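Local coordinates for necrotic enteritis toxin B (PDB 4I0N), which acts as a pore-forming toxin of Clostridium perfringens, built on the alpha-hemolysin fold, and probably assembles into a membrane-spanning pore as its relatives do, at residues A[37-42]-A[274-279]; A[62-67]-A[241-246]; A[87-92]-A[166-171]; A[148-153]-A[212-217]. All blocks are in the same frame, centred on the assembly; numbering follows the deposited sequence.

Contact 1 (A[37-42]-A[274-279]); sequences WKATLS and FMFKIN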
loop_
_atom_site.group_PDB
_atom_site.type_symbol
_atom_site.label_atom_id
_atom_site.label_comp_id
_atom_site.label_asym_id
_atom_site.label_seq_id
_atom_site.Cartn_x
_atom_site.Cartn_y
_atom_site.Cartn_z
ATOM N N TRP A 37 2.543 -6.049 -10.777
ATOM C CA TRP A 37 2.132 -4.940 -9.935
ATOM C C TRP A 37 0.815 -4.432 -10.488
ATOM O O TRP A 37 0.710 -4.190 -11.682
ATOM C CB TRP A 37 3.167 -3.805 -9.997
ATOM C CG TRP A 37 4.534 -4.200 -9.506
ATOM C CD1 TRP A 37 5.264 -5.307 -9.865
ATOM C CD2 TRP A 37 5.348 -3.460 -8.594
ATOM N NE1 TRP A 37 6.479 -5.307 -9.222
ATOM C CE2 TRP A 37 6.558 -4.181 -8.434
ATOM C CE3 TRP A 37 5.176 -2.256 -7.906
ATOM C CZ2 TRP A 37 7.594 -3.731 -7.606
ATOM C CZ3 TRP A 37 6.213 -1.794 -7.086
ATOM C CH2 TRP A 37 7.406 -2.542 -6.942
ATOM N N LYS A 38 -0.180 -4.273 -9.614
ATOM C CA LYS A 38 -1.554 -3.995 -10.058
ATOM C C LYS A 38 -2.155 -2.806 -9.329
ATOM O O LYS A 38 -1.968 -2.657 -8.129
ATOM C CB LYS A 38 -2.436 -5.215 -9.785
ATOM C CG LYS A 38 -1.945 -6.479 -10.440
ATOM C CD LYS A 38 -2.841 -7.675 -10.078
ATOM C CE LYS A 38 -2.255 -8.984 -10.628
ATOM N NZ LYS A 38 -0.940 -9.282 -9.965
ATOM N N ALA A 39 -2.895 -1.972 -10.049
ATOM C CA ALA A 39 -3.648 -0.874 -9.435
ATOM C C ALA A 39 -5.028 -0.825 -10.037
ATOM O O ALA A 39 -5.174 -0.663 -11.273
ATOM C CB ALA A 39 -2.959 0.444 -9.660
ATOM N N THR A 40 -6.034 -0.932 -9.161
ATOM C CA THR A 40 -7.420 -0.717 -9.557
ATOM C C THR A 40 -7.916 0.491 -8.797
ATOM O O THR A 40 -7.874 0.506 -7.562
ATOM C CB THR A 40 -8.298 -1.938 -9.215
ATOM O OG1 THR A 40 -7.885 -3.055 -10.018
ATOM C CG2 THR A 40 -9.791 -1.644 -9.508
ATOM N N LEU A 41 -8.370 1.501 -9.532
ATOM C CA LEU A 41 -8.884 2.731 -8.915
ATOM C C LEU A 41 -10.369 2.834 -9.230
ATOM O O LEU A 41 -10.763 2.896 -10.407
ATOM C CB LEU A 41 -8.132 3.975 -9.430
ATOM C CG LEU A 41 -8.436 5.275 -8.676
ATOM C CD1 LEU A 41 -7.971 5.199 -7.213
ATOM C CD2 LEU A 41 -7.766 6.442 -9.366
ATOM N N SER A 42 -11.193 2.810 -8.181
ATOM C CA SER A 42 -12.646 2.859 -8.340
ATOM C C SER A 42 -13.145 4.134 -7.713
ATOM O O SER A 42 -12.594 4.603 -6.710
ATOM C CB SER A 42 -13.337 1.666 -7.663
ATOM O OG SER A 42 -12.793 0.467 -8.181
ATOM N N PHE A 274 1.169 4.350 -11.835
ATOM C CA PHE A 274 0.001 4.230 -12.705
ATOM C C PHE A 274 -0.747 5.552 -12.584
ATOM O O PHE A 274 -1.090 5.956 -11.480
ATOM C CB PHE A 274 -0.881 3.029 -12.275
ATOM C CG PHE A 274 -0.156 1.708 -12.270
ATOM C CD1 PHE A 274 -0.059 0.943 -13.424
ATOM C CD2 PHE A 274 0.447 1.234 -11.094
ATOM C CE1 PHE A 274 0.620 -0.279 -13.415
ATOM C CE2 PHE A 274 1.129 0.013 -11.081
ATOM C CZ PHE A 274 1.217 -0.740 -12.240
ATOM N N MET A 275 -0.991 6.212 -13.712
ATOM C CA MET A 275 -1.737 7.465 -13.732
ATOM C C MET A 275 -3.182 7.233 -14.229
ATOM O O MET A 275 -3.416 6.532 -15.217
ATOM C CB MET A 275 -1.002 8.497 -14.618
ATOM C CG MET A 275 -1.575 9.864 -14.533
ATOM N N PHE A 276 -4.142 7.854 -13.545
ATOM C CA PHE A 276 -5.558 7.732 -13.897
ATOM C C PHE A 276 -6.135 9.122 -14.081
ATOM O O PHE A 276 -5.943 10.000 -13.238
ATOM C CB PHE A 276 -6.340 7.020 -12.789
ATOM C CG PHE A 276 -5.921 5.575 -12.565
ATOM C CD1 PHE A 276 -6.593 4.527 -13.200
ATOM C CD2 PHE A 276 -4.855 5.274 -11.703
ATOM C CE1 PHE A 276 -6.214 3.184 -13.004
ATOM C CE2 PHE A 276 -4.462 3.948 -11.498
ATOM C CZ PHE A 276 -5.146 2.899 -12.134
ATOM N N LYS A 277 -6.808 9.341 -15.196
ATOM C CA LYS A 277 -7.593 10.568 -15.352
ATOM C C LYS A 277 -8.888 10.450 -14.551
ATOM O O LYS A 277 -9.635 9.472 -14.694
ATOM C CB LYS A 277 -7.910 10.783 -16.841
ATOM C CG LYS A 277 -8.687 12.066 -17.140
ATOM C CD LYS A 277 -8.870 12.257 -18.642
ATOM C CE LYS A 277 -9.776 13.484 -18.927
ATOM N NZ LYS A 277 -9.777 13.881 -20.379
ATOM N N ILE A 278 -9.167 11.457 -13.725
ATOM C CA ILE A 278 -10.446 11.578 -13.061
ATOM C C ILE A 278 -11.302 12.468 -13.954
ATOM O O ILE A 278 -11.118 13.686 -14.004
ATOM C CB ILE A 278 -10.310 12.187 -11.651
ATOM C CG1 ILE A 278 -9.228 11.446 -10.837
ATOM C CG2 ILE A 278 -11.659 12.194 -10.923
ATOM C CD1 ILE A 278 -9.502 9.932 -10.670
ATOM N N ASN A 279 -12.220 11.842 -14.675
ATOM C CA ASN A 279 -13.045 12.549 -15.637
ATOM C C ASN A 279 -14.302 12.990 -14.897
ATOM O O ASN A 279 -15.281 12.240 -14.844
ATOM C CB ASN A 279 -13.394 11.617 -16.806
ATOM C CG ASN A 279 -14.047 12.355 -17.975
ATOM O OD1 ASN A 279 -14.702 13.385 -17.799
ATOM N ND2 ASN A 279 -13.880 11.817 -19.161
#

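Contact 2 (A[62-67]-A[241-246]); sequences GFIPSD and VEYQRF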
loop_
_atom_site.group_PDB
_atom_site.type_symbol
_atom_site.label_atom_id
_atom_site.label_comp_id
_atom_site.label_asym_id
_atom_site.label_seq_id
_atom_site.Cartn_x
_atom_site.Cartn_y
_atom_site.Cartn_z
ATOM N N GLY A 62 -4.848 -3.009 -4.945
ATOM C CA GLY A 62 -3.747 -3.397 -5.793
ATOM C C GLY A 62 -2.928 -4.531 -5.260
ATOM O O GLY A 62 -3.327 -5.240 -4.328
ATOM N N PHE A 63 -1.782 -4.710 -5.889
ATOM C CA PHE A 63 -0.881 -5.756 -5.481
ATOM C C PHE A 63 0.540 -5.374 -5.842
ATOM O O PHE A 63 0.803 -4.895 -6.957
ATOM C CB PHE A 63 -1.237 -7.076 -6.147
ATOM C CG PHE A 63 -0.423 -8.225 -5.644
ATOM C CD1 PHE A 63 -0.680 -8.773 -4.372
ATOM C CD2 PHE A 63 0.623 -8.734 -6.398
ATOM C CE1 PHE A 63 0.086 -9.838 -3.896
ATOM C CE2 PHE A 63 1.398 -9.812 -5.924
ATOM C CZ PHE A 63 1.129 -10.355 -4.665
ATOM N N ILE A 64 1.447 -5.608 -4.892
ATOM C CA ILE A 64 2.877 -5.435 -5.118
ATOM C C ILE A 64 3.558 -6.773 -4.781
ATOM O O ILE A 64 3.537 -7.200 -3.609
ATOM C CB ILE A 64 3.497 -4.294 -4.257
ATOM C CG1 ILE A 64 2.782 -2.956 -4.477
ATOM C CG2 ILE A 64 4.996 -4.165 -4.550
ATOM C CD1 ILE A 64 3.040 -1.869 -3.376
ATOM N N PRO A 65 4.154 -7.443 -5.783
ATOM C CA PRO A 65 4.825 -8.734 -5.497
ATOM C C PRO A 65 5.993 -8.555 -4.528
ATOM O O PRO A 65 6.618 -7.488 -4.503
ATOM C CB PRO A 65 5.368 -9.200 -6.861
ATOM C CG PRO A 65 4.885 -8.219 -7.863
ATOM C CD PRO A 65 4.292 -7.024 -7.196
ATOM N N SER A 66 6.261 -9.575 -3.711
ATOM C CA SER A 66 7.339 -9.449 -2.728
ATOM C C SER A 66 8.701 -9.521 -3.417
ATOM O O SER A 66 9.678 -8.928 -2.953
ATOM C CB SER A 66 7.248 -10.551 -1.658
ATOM O OG SER A 66 7.406 -11.850 -2.227
ATOM N N ASP A 67 8.748 -10.282 -4.505
ATOM C CA ASP A 67 10.006 -10.613 -5.194
ATOM C C ASP A 67 11.055 -11.196 -4.251
ATOM O O ASP A 67 12.257 -10.980 -4.420
ATOM C CB ASP A 67 10.561 -9.390 -5.924
ATOM C CG ASP A 67 11.624 -9.752 -6.933
ATOM O OD1 ASP A 67 11.425 -10.732 -7.676
ATOM O OD2 ASP A 67 12.670 -9.085 -6.952
ATOM N N VAL A 241 -0.820 6.890 -8.837
ATOM C CA VAL A 241 -0.578 5.869 -7.806
ATOM C C VAL A 241 0.866 5.429 -7.995
ATOM O O VAL A 241 1.203 4.944 -9.074
ATOM C CB VAL A 241 -1.495 4.657 -8.027
ATOM C CG1 VAL A 241 -1.179 3.538 -7.003
ATOM C CG2 VAL A 241 -2.969 5.064 -7.883
ATOM N N GLU A 242 1.712 5.633 -6.978
ATOM C CA GLU A 242 3.136 5.274 -7.036
ATOM C C GLU A 242 3.362 4.162 -6.034
ATOM O O GLU A 242 2.971 4.283 -4.866
ATOM C CB GLU A 242 4.062 6.445 -6.697
ATOM C CG GLU A 242 3.803 7.701 -7.506
ATOM C CD GLU A 242 4.658 8.867 -7.057
ATOM O OE1 GLU A 242 5.274 8.817 -5.946
ATOM O OE2 GLU A 242 4.718 9.848 -7.830
ATOM N N TYR A 243 3.956 3.075 -6.510
ATOM C CA TYR A 243 4.300 1.951 -5.656
ATOM C C TYR A 243 5.815 1.815 -5.612
ATOM O O TYR A 243 6.487 1.857 -6.645
ATOM C CB TYR A 243 3.772 0.668 -6.276
ATOM C CG TYR A 243 2.298 0.451 -6.301
ATOM C CD1 TYR A 243 1.439 0.986 -5.333
ATOM C CD2 TYR A 243 1.761 -0.404 -7.266
ATOM C CE1 TYR A 243 0.066 0.678 -5.348
ATOM C CE2 TYR A 243 0.415 -0.717 -7.282
ATOM C CZ TYR A 243 -0.432 -0.177 -6.351
ATOM O OH TYR A 243 -1.765 -0.529 -6.435
ATOM N N GLN A 244 6.348 1.615 -4.416
ATOM C CA GLN A 244 7.785 1.465 -4.232
ATOM C C GLN A 244 8.006 0.334 -3.249
ATOM O O GLN A 244 7.297 0.230 -2.250
ATOM C CB GLN A 244 8.320 2.792 -3.710
ATOM C CG GLN A 244 9.788 3.015 -3.800
ATOM C CD GLN A 244 10.080 4.519 -3.831
ATOM O OE1 GLN A 244 9.190 5.346 -3.598
ATOM N NE2 GLN A 244 11.293 4.866 -4.132
ATOM N N ARG A 245 8.973 -0.539 -3.529
ATOM C CA ARG A 245 9.243 -1.629 -2.621
ATOM C C ARG A 245 10.720 -1.566 -2.255
ATOM O O ARG A 245 11.567 -1.664 -3.137
ATOM C CB ARG A 245 8.897 -2.971 -3.280
ATOM C CG ARG A 245 8.877 -4.138 -2.271
ATOM C CD ARG A 245 8.895 -5.527 -2.922
ATOM N NE ARG A 245 10.134 -5.726 -3.681
ATOM C CZ ARG A 245 10.177 -6.054 -4.969
ATOM N NH1 ARG A 245 9.051 -6.316 -5.645
ATOM N NH2 ARG A 245 11.357 -6.166 -5.572
ATOM N N PHE A 246 11.013 -1.352 -0.975
ATOM C CA PHE A 246 12.398 -1.239 -0.505
ATOM C C PHE A 246 12.818 -2.596 -0.006
ATOM O O PHE A 246 12.243 -3.116 0.958
ATOM C CB PHE A 246 12.514 -0.210 0.608
ATOM C CG PHE A 246 12.163 1.193 0.162
ATOM C CD1 PHE A 246 13.104 1.960 -0.521
ATOM C CD2 PHE A 246 10.910 1.734 0.413
ATOM C CE1 PHE A 246 12.797 3.269 -0.947
ATOM C CE2 PHE A 246 10.598 3.028 0.002
ATOM C CZ PHE A 246 11.549 3.794 -0.683
#

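Contact 3 (A[87-92]-A[166-171]); sequences INVKSA and ASWDIK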
loop_
_atom_site.group_PDB
_atom_site.type_symbol
_atom_site.label_atom_id
_atom_site.label_comp_id
_atom_site.label_asym_id
_atom_site.label_seq_id
_atom_site.Cartn_x
_atom_site.Cartn_y
_atom_site.Cartn_z
ATOM N N ILE A 87 3.270 3.367 -0.624
ATOM C CA ILE A 87 2.185 3.652 -1.569
ATOM C C ILE A 87 1.956 5.154 -1.499
ATOM O O ILE A 87 1.672 5.687 -0.435
ATOM C CB ILE A 87 0.888 2.864 -1.215
ATOM C CG1 ILE A 87 1.060 1.362 -1.510
ATOM C CG2 ILE A 87 -0.345 3.401 -2.003
ATOM C CD1 ILE A 87 1.621 0.554 -0.376
ATOM N N ASN A 88 2.083 5.830 -2.642
ATOM C CA ASN A 88 1.783 7.255 -2.701
ATOM C C ASN A 88 0.590 7.428 -3.627
ATOM O O ASN A 88 0.542 6.820 -4.708
ATOM C CB ASN A 88 2.947 8.056 -3.274
ATOM C CG ASN A 88 4.230 7.924 -2.477
ATOM O OD1 ASN A 88 4.232 7.775 -1.258
ATOM N ND2 ASN A 88 5.344 7.993 -3.180
ATOM N N VAL A 89 -0.366 8.248 -3.208
ATOM C CA VAL A 89 -1.461 8.600 -4.079
ATOM C C VAL A 89 -1.429 10.128 -4.198
ATOM O O VAL A 89 -1.576 10.828 -3.199
ATOM C CB VAL A 89 -2.810 8.089 -3.526
ATOM C CG1 VAL A 89 -3.931 8.497 -4.440
ATOM C CG2 VAL A 89 -2.805 6.546 -3.388
ATOM N N LYS A 90 -1.213 10.634 -5.412
ATOM C CA LYS A 90 -1.055 12.064 -5.634
ATOM C C LYS A 90 -2.210 12.570 -6.463
ATOM O O LYS A 90 -2.652 11.893 -7.372
ATOM C CB LYS A 90 0.261 12.384 -6.353
ATOM C CG LYS A 90 1.498 12.087 -5.505
ATOM C CD LYS A 90 2.755 12.324 -6.331
ATOM C CE LYS A 90 4.010 12.026 -5.528
ATOM N NZ LYS A 90 5.225 12.131 -6.408
ATOM N N SER A 91 -2.729 13.738 -6.103
ATOM C CA SER A 91 -3.736 14.411 -6.910
ATOM C C SER A 91 -3.084 15.630 -7.585
ATOM O O SER A 91 -2.299 16.372 -6.966
ATOM C CB SER A 91 -4.911 14.848 -6.048
ATOM O OG SER A 91 -5.891 15.492 -6.831
ATOM N N ALA A 92 -3.372 15.800 -8.869
ATOM C CA ALA A 92 -2.905 16.956 -9.621
ATOM C C ALA A 92 -3.973 17.482 -10.560
ATOM O O ALA A 92 -4.734 16.724 -11.152
ATOM C CB ALA A 92 -1.645 16.595 -10.420
ATOM N N ALA A 166 -1.314 11.599 -0.361
ATOM C CA ALA A 166 -1.531 10.699 0.752
ATOM C C ALA A 166 -0.488 9.609 0.557
ATOM O O ALA A 166 -0.331 9.077 -0.547
ATOM C CB ALA A 166 -2.935 10.087 0.687
ATOM N N SER A 167 0.262 9.311 1.605
ATOM C CA SER A 167 1.323 8.322 1.486
ATOM C C SER A 167 1.365 7.420 2.707
ATOM O O SER A 167 1.140 7.884 3.812
ATOM C CB SER A 167 2.662 9.021 1.306
ATOM O OG SER A 167 3.698 8.051 1.217
ATOM N N TRP A 168 1.663 6.142 2.482
ATOM C CA TRP A 168 1.688 5.122 3.523
ATOM C C TRP A 168 2.927 4.257 3.370
ATOM O O TRP A 168 3.250 3.833 2.261
ATOM C CB TRP A 168 0.487 4.199 3.403
ATOM C CG TRP A 168 -0.847 4.856 3.596
ATOM C CD1 TRP A 168 -1.529 5.004 4.773
ATOM C CD2 TRP A 168 -1.662 5.447 2.579
ATOM N NE1 TRP A 168 -2.725 5.653 4.554
ATOM C CE2 TRP A 168 -2.835 5.935 3.215
ATOM C CE3 TRP A 168 -1.521 5.608 1.186
ATOM C CZ2 TRP A 168 -3.883 6.553 2.503
ATOM C CZ3 TRP A 168 -2.547 6.257 0.484
ATOM C CH2 TRP A 168 -3.713 6.709 1.140
ATOM N N ASP A 169 3.612 4.008 4.481
ATOM C CA ASP A 169 4.634 2.970 4.530
ATOM C C ASP A 169 4.072 1.771 5.253
ATOM O O ASP A 169 3.533 1.901 6.356
ATOM C CB ASP A 169 5.878 3.468 5.265
ATOM C CG ASP A 169 6.783 4.277 4.386
ATOM O OD1 ASP A 169 6.528 4.357 3.163
ATOM O OD2 ASP A 169 7.761 4.834 4.911
ATOM N N ILE A 170 4.177 0.617 4.612
ATOM C CA ILE A 170 3.836 -0.639 5.260
ATOM C C ILE A 170 5.190 -1.286 5.527
ATOM O O ILE A 170 5.866 -1.783 4.607
ATOM C CB ILE A 170 2.866 -1.500 4.416
ATOM C CG1 ILE A 170 1.474 -0.842 4.378
ATOM C CG2 ILE A 170 2.768 -2.943 4.978
ATOM C CD1 ILE A 170 1.363 0.318 3.416
ATOM N N LYS A 171 5.594 -1.226 6.795
ATOM C CA LYS A 171 6.984 -1.453 7.161
ATOM C C LYS A 171 7.103 -2.660 8.082
ATOM O O LYS A 171 6.308 -2.850 8.988
ATOM C CB LYS A 171 7.564 -0.209 7.867
ATOM C CG LYS A 171 9.049 -0.307 8.192
ATOM C CD LYS A 171 9.532 1.049 8.807
ATOM C CE LYS A 171 11.009 1.001 9.251
ATOM N NZ LYS A 171 11.985 0.837 8.106
#

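Contact 4 (A[148-153]-A[212-217]); sequences SYEQPD and LSTLIS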
loop_
_atom_site.group_PDB
_atom_site.type_symbol
_atom_site.label_atom_id
_atom_site.label_comp_id
_atom_site.label_asym_id
_atom_site.label_seq_id
_atom_site.Cartn_x
_atom_site.Cartn_y
_atom_site.Cartn_z
ATOM N N SER A 148 -9.905 -2.825 3.387
ATOM C CA SER A 148 -9.545 -4.020 4.144
ATOM C C SER A 148 -8.284 -4.608 3.558
ATOM O O SER A 148 -8.208 -4.861 2.346
ATOM C CB SER A 148 -10.669 -5.077 4.052
ATOM O OG SER A 148 -10.251 -6.302 4.638
ATOM N N TYR A 149 -7.284 -4.819 4.408
ATOM C CA TYR A 149 -6.132 -5.622 4.017
ATOM C C TYR A 149 -5.448 -6.228 5.215
ATOM O O TYR A 149 -5.686 -5.812 6.342
ATOM C CB TYR A 149 -5.126 -4.821 3.158
ATOM C CG TYR A 149 -4.473 -3.637 3.835
ATOM C CD1 TYR A 149 -3.334 -3.803 4.666
ATOM C CD2 TYR A 149 -4.980 -2.354 3.658
ATOM C CE1 TYR A 149 -2.701 -2.686 5.244
ATOM C CE2 TYR A 149 -4.365 -1.227 4.249
ATOM C CZ TYR A 149 -3.242 -1.407 5.043
ATOM O OH TYR A 149 -2.645 -0.301 5.608
ATOM N N GLU A 150 -4.640 -7.249 4.969
ATOM C CA GLU A 150 -3.845 -7.841 6.031
ATOM C C GLU A 150 -2.350 -7.483 5.888
ATOM O O GLU A 150 -1.826 -7.292 4.768
ATOM C CB GLU A 150 -4.062 -9.359 6.098
ATOM C CG GLU A 150 -3.464 -10.107 4.934
ATOM C CD GLU A 150 -3.599 -11.609 5.056
ATOM O OE1 GLU A 150 -3.874 -12.120 6.175
ATOM O OE2 GLU A 150 -3.427 -12.272 4.014
ATOM N N GLN A 151 -1.671 -7.375 7.027
ATOM C CA GLN A 151 -0.246 -7.019 7.028
ATOM C C GLN A 151 0.533 -7.803 8.103
ATOM O O GLN A 151 1.273 -7.206 8.876
ATOM C CB GLN A 151 -0.078 -5.500 7.215
ATOM C CG GLN A 151 -0.741 -5.002 8.521
ATOM C CD GLN A 151 -0.494 -3.525 8.803
ATOM O OE1 GLN A 151 0.090 -2.829 7.995
ATOM N NE2 GLN A 151 -0.965 -3.045 9.957
ATOM N N PRO A 152 0.393 -9.142 8.142
ATOM C CA PRO A 152 1.114 -9.899 9.200
ATOM C C PRO A 152 2.605 -9.555 9.257
ATOM O O PRO A 152 3.274 -9.531 8.217
ATOM C CB PRO A 152 0.917 -11.368 8.804
ATOM C CG PRO A 152 0.543 -11.308 7.323
ATOM C CD PRO A 152 -0.281 -10.050 7.197
ATOM N N ASP A 153 3.076 -9.262 10.472
ATOM C CA ASP A 153 4.481 -8.889 10.773
ATOM C C ASP A 153 4.908 -7.487 10.353
ATOM O O ASP A 153 6.085 -7.143 10.537
ATOM C CB ASP A 153 5.491 -9.895 10.181
ATOM C CG ASP A 153 5.343 -11.299 10.758
ATOM O OD1 ASP A 153 4.651 -11.500 11.786
ATOM O OD2 ASP A 153 5.951 -12.206 10.169
ATOM N N LEU A 212 6.839 -17.695 6.819
ATOM C CA LEU A 212 7.049 -16.268 6.645
ATOM C C LEU A 212 5.709 -15.558 6.530
ATOM O O LEU A 212 4.714 -16.142 6.100
ATOM C CB LEU A 212 7.837 -16.011 5.354
ATOM C CG LEU A 212 9.298 -16.403 5.290
ATOM C CD1 LEU A 212 9.747 -16.298 3.851
ATOM C CD2 LEU A 212 10.112 -15.489 6.185
ATOM N N SER A 213 5.688 -14.278 6.863
ATOM C CA SER A 213 4.543 -13.454 6.538
ATOM C C SER A 213 4.247 -13.555 5.046
ATOM O O SER A 213 5.172 -13.604 4.232
ATOM C CB SER A 213 4.850 -11.996 6.863
ATOM O OG SER A 213 3.904 -11.160 6.230
ATOM N N THR A 214 2.968 -13.579 4.695
ATOM C CA THR A 214 2.569 -13.546 3.280
ATOM C C THR A 214 3.068 -12.293 2.544
ATOM O O THR A 214 3.239 -12.324 1.335
ATOM C CB THR A 214 1.037 -13.684 3.098
ATOM O OG1 THR A 214 0.369 -12.605 3.765
ATOM C CG2 THR A 214 0.566 -14.985 3.658
ATOM N N LEU A 215 3.330 -11.200 3.269
ATOM C CA LEU A 215 3.912 -9.991 2.655
ATOM C C LEU A 215 5.367 -10.211 2.213
ATOM O O LEU A 215 5.897 -9.488 1.361
ATOM C CB LEU A 215 3.823 -8.795 3.618
ATOM C CG LEU A 215 2.538 -7.965 3.499
ATOM C CD1 LEU A 215 1.251 -8.753 3.858
ATOM C CD2 LEU A 215 2.657 -6.712 4.411
ATOM N N ILE A 216 5.996 -11.229 2.777
ATOM C CA ILE A 216 7.364 -11.601 2.360
ATOM C C ILE A 216 7.346 -12.740 1.329
ATOM O O ILE A 216 8.044 -12.692 0.304
ATOM C CB ILE A 216 8.244 -11.920 3.585
ATOM C CG1 ILE A 216 8.453 -10.621 4.383
ATOM C CG2 ILE A 216 9.603 -12.528 3.172
ATOM C CD1 ILE A 216 9.039 -10.828 5.790
ATOM N N SER A 217 6.557 -13.770 1.591
ATOM C CA SER A 217 6.516 -14.907 0.666
ATOM C C SER A 217 5.793 -14.574 -0.640
ATOM O O SER A 217 6.148 -15.087 -1.695
ATOM C CB SER A 217 5.876 -16.113 1.342
ATOM O OG SER A 217 4.533 -15.815 1.684
HETATM O O HOH W 1 7.758 -13.080 8.450
#

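Contact 1 (A[37-42]-A[274-279])
Leu41 overlaps one face of the Phe276 ring: its CB sits 3.9 Å from the ring centroid and only 2° off the ring normal, a CH-pi contact. CG of Leu41 is anti to the backbone N (chi1 -170°), and from there the methyl CD2 reaches CB of Phe276 at 3.8 Å. The same methyl touches Ile278 CD1 at 4.1 Å, so one leucine branch spans two residues of the other strand. The CZ end of the Phe276 ring comes up to Ala39, whose O lies 3.7 Å from CZ at the ring edge, near its plane. Ala39 CB fills the step between the two phenylalanines, 3.8 Å from CD2 of Phe274. The Phe274 ring extends on toward Trp37, where its CZ is 3.5 Å from Trp37 O. Every residue that touches is buried, and the contact is held by carbon packing. Tyr287 and Ile285 of strand 284-287 also pack against the phenylalanine side chains. Phe276 lies close to Asp30, a magnesium ligand seen for this protein although no ion is bound to it here. The two strands run 8.9 Å apart at their closest and nearly parallel, crossing at -17°. Such nearly aligned, face-to-face packing of two layers through interdigitated apolar side chains is characteristic of the core of a beta-sandwich, here that of the alpha-hemolysin-type fold.

Contact 2 (A[62-67]-A[241-246])
Arg245 leaves its strand with CB lying 4.3 Å from Ile64 CG2. The chain first runs extended (CG anti to the backbone N, chi1 -168°), then bends at chi3, which lays CD 3.4 Å from Pro65 O. NE passes beneath Ser66 O, which sits over one guanidinium face at an angle too poor for a hydrogen bond; NE pairs instead with Asp247. NH1 donates to Pro65 O at 2.9 Å, a bent bond (141°) from above the carbonyl plane. NH2 makes a long salt bridge to Asp67 OD2 at 3.5 Å, with CB of Asp67 over the guanidinium face. Glu270 also takes NH2 and Lys80 takes Asp67 OD2, so the charges probably form one network around the turn after strand 53-65. Nearer the middle, Ile64 CG1 lies over one face of the Tyr243 ring, 4.0 Å from its centroid, and CD1 reaches CG of that ring. The phenol oxygen OH of Tyr243 ends 3.5 Å from Gly62 CA and is hydrogen-bonded to Lys38 O. Two strands of different sheets, crossing at -28° and packed through Ile64 and Tyr243, meet here as the layers of a beta-sandwich do.

Contact 3 (A[87-92]-A[166-171])
Ile87 and Trp168 lock the two strands together at one end of a short, tight register: Ile87 N gives to Trp168 O at 2.9 Å and Trp168 N returns to Ile87 O. Two residues on, Val89 N and Ala166 O close to 2.8 Å in a nearly straight bond of 172°. Between these hydrogen-bonded pairs lies the non-hydrogen-bonded pair Asn88 with Ser167, whose CA atoms approach to 4.3 Å. On the face carrying Ile87, Val89 and Trp168, packing is close. The indole stands with CG anti to its carbonyl carbon (chi1 -63°), which brings its benzo edge along the neighbouring strand: CE3 is 4.1 Å from Ile87 CG2 and CZ3 3.9 Å from Val89 CG2, the latter in the ring plane. Trp168 NE1 is bonded to Pro105 O, fixing the ring at its other end, and Ile87 and Ile170 cross obliquely, CD1 to CD1 at 3.8 Å. This face turns inward toward strand 219-231 of the facing layer, as the core side of a beta-sandwich sheet does. Between the two strands the chain carries the three-stranded sheet 113-120, 126-127 and 144-150, consistent with the folded pre-stem of monomers in the hemolysin family. The opposite face is polar, tight and buried at Asn88 and Ser167. Ser167 OG donates to Asn88 OD1 over 2.5 Å, a short bond, while Arg159 gives to the same OG and Glu242 takes Asn88 ND2. This face opens at its flanks: Lys90, Asp169 and Lys171 are partly exposed, their charged ends turned to Glu242, Arg86 and Glu83.

Contact 4 (A[148-153]-A[212-217])
Ser213 is rotated so that OG stands away from its backbone N and beside the carbonyl carbon (chi1 164°), which places the hydroxyl between Pro152 and the start of the helix. From there OG donates to Pro152 O at 2.6 Å, tilted 34° from the carbonyl plane, while it accepts from Leu215 N at 3.0 Å. Ser213 CB lies 3.5 Å from Asp153 OD2. One water joins the same pair a second way, donating to Asp153 OD2 and accepting from Ser213 N. Ser213 is thus the N-cap of the single short helical turn 214-217, and its O takes both Ile216 N and Ser217 N; the turn is secured against residues 151-153, which link strand 144-150 to strand 154-162. In the hemolysin family the segment that ends in a strand like 144-150 forms the pre-stem, so this junction probably lies where the stem meets the body of the toxin. Leu215 supplies the apolar half. Its CD1 lies 3.9 Å from Pro152 CD and 3.5 Å from Glu150 O, and CD2 touches Gln151 CB at 4.1 Å. The amide end of Gln151 leads away to Thr156 and to the carbonyls of Ile109 and Lys111. On the solvent side, Thr214 OG1 rests 3.8 Å from Pro152 CG, and the carboxylate of Glu150 stands near the same hydroxyl.

Overall arrangement
Contacts 1 and 2 join the same two layers: strands 37-47 and 53-65 are neighbours in one sheet, strands 236-255 and 258-279 in the other, and Tyr243 OH reaches Lys38 O across the gap at 2.7 Å. Contact 3 lies within the second layer, its centre about 11 Å from that of contact 2, and Glu242 OE2 bridges to Lys90 NZ. Contact 4 touches contacts 2 and 3, where Ser66 OG meets Ile216 O at 2.7 Å and Ile170 CG2 packs on Leu215 CD2. Contacts 1 and 4 lie about 23 Å apart between centres. The side chain of Asp30, a magnesium ligand seen for this protein but without the ion here, is about 4 Å from that of Phe276 in contact 1.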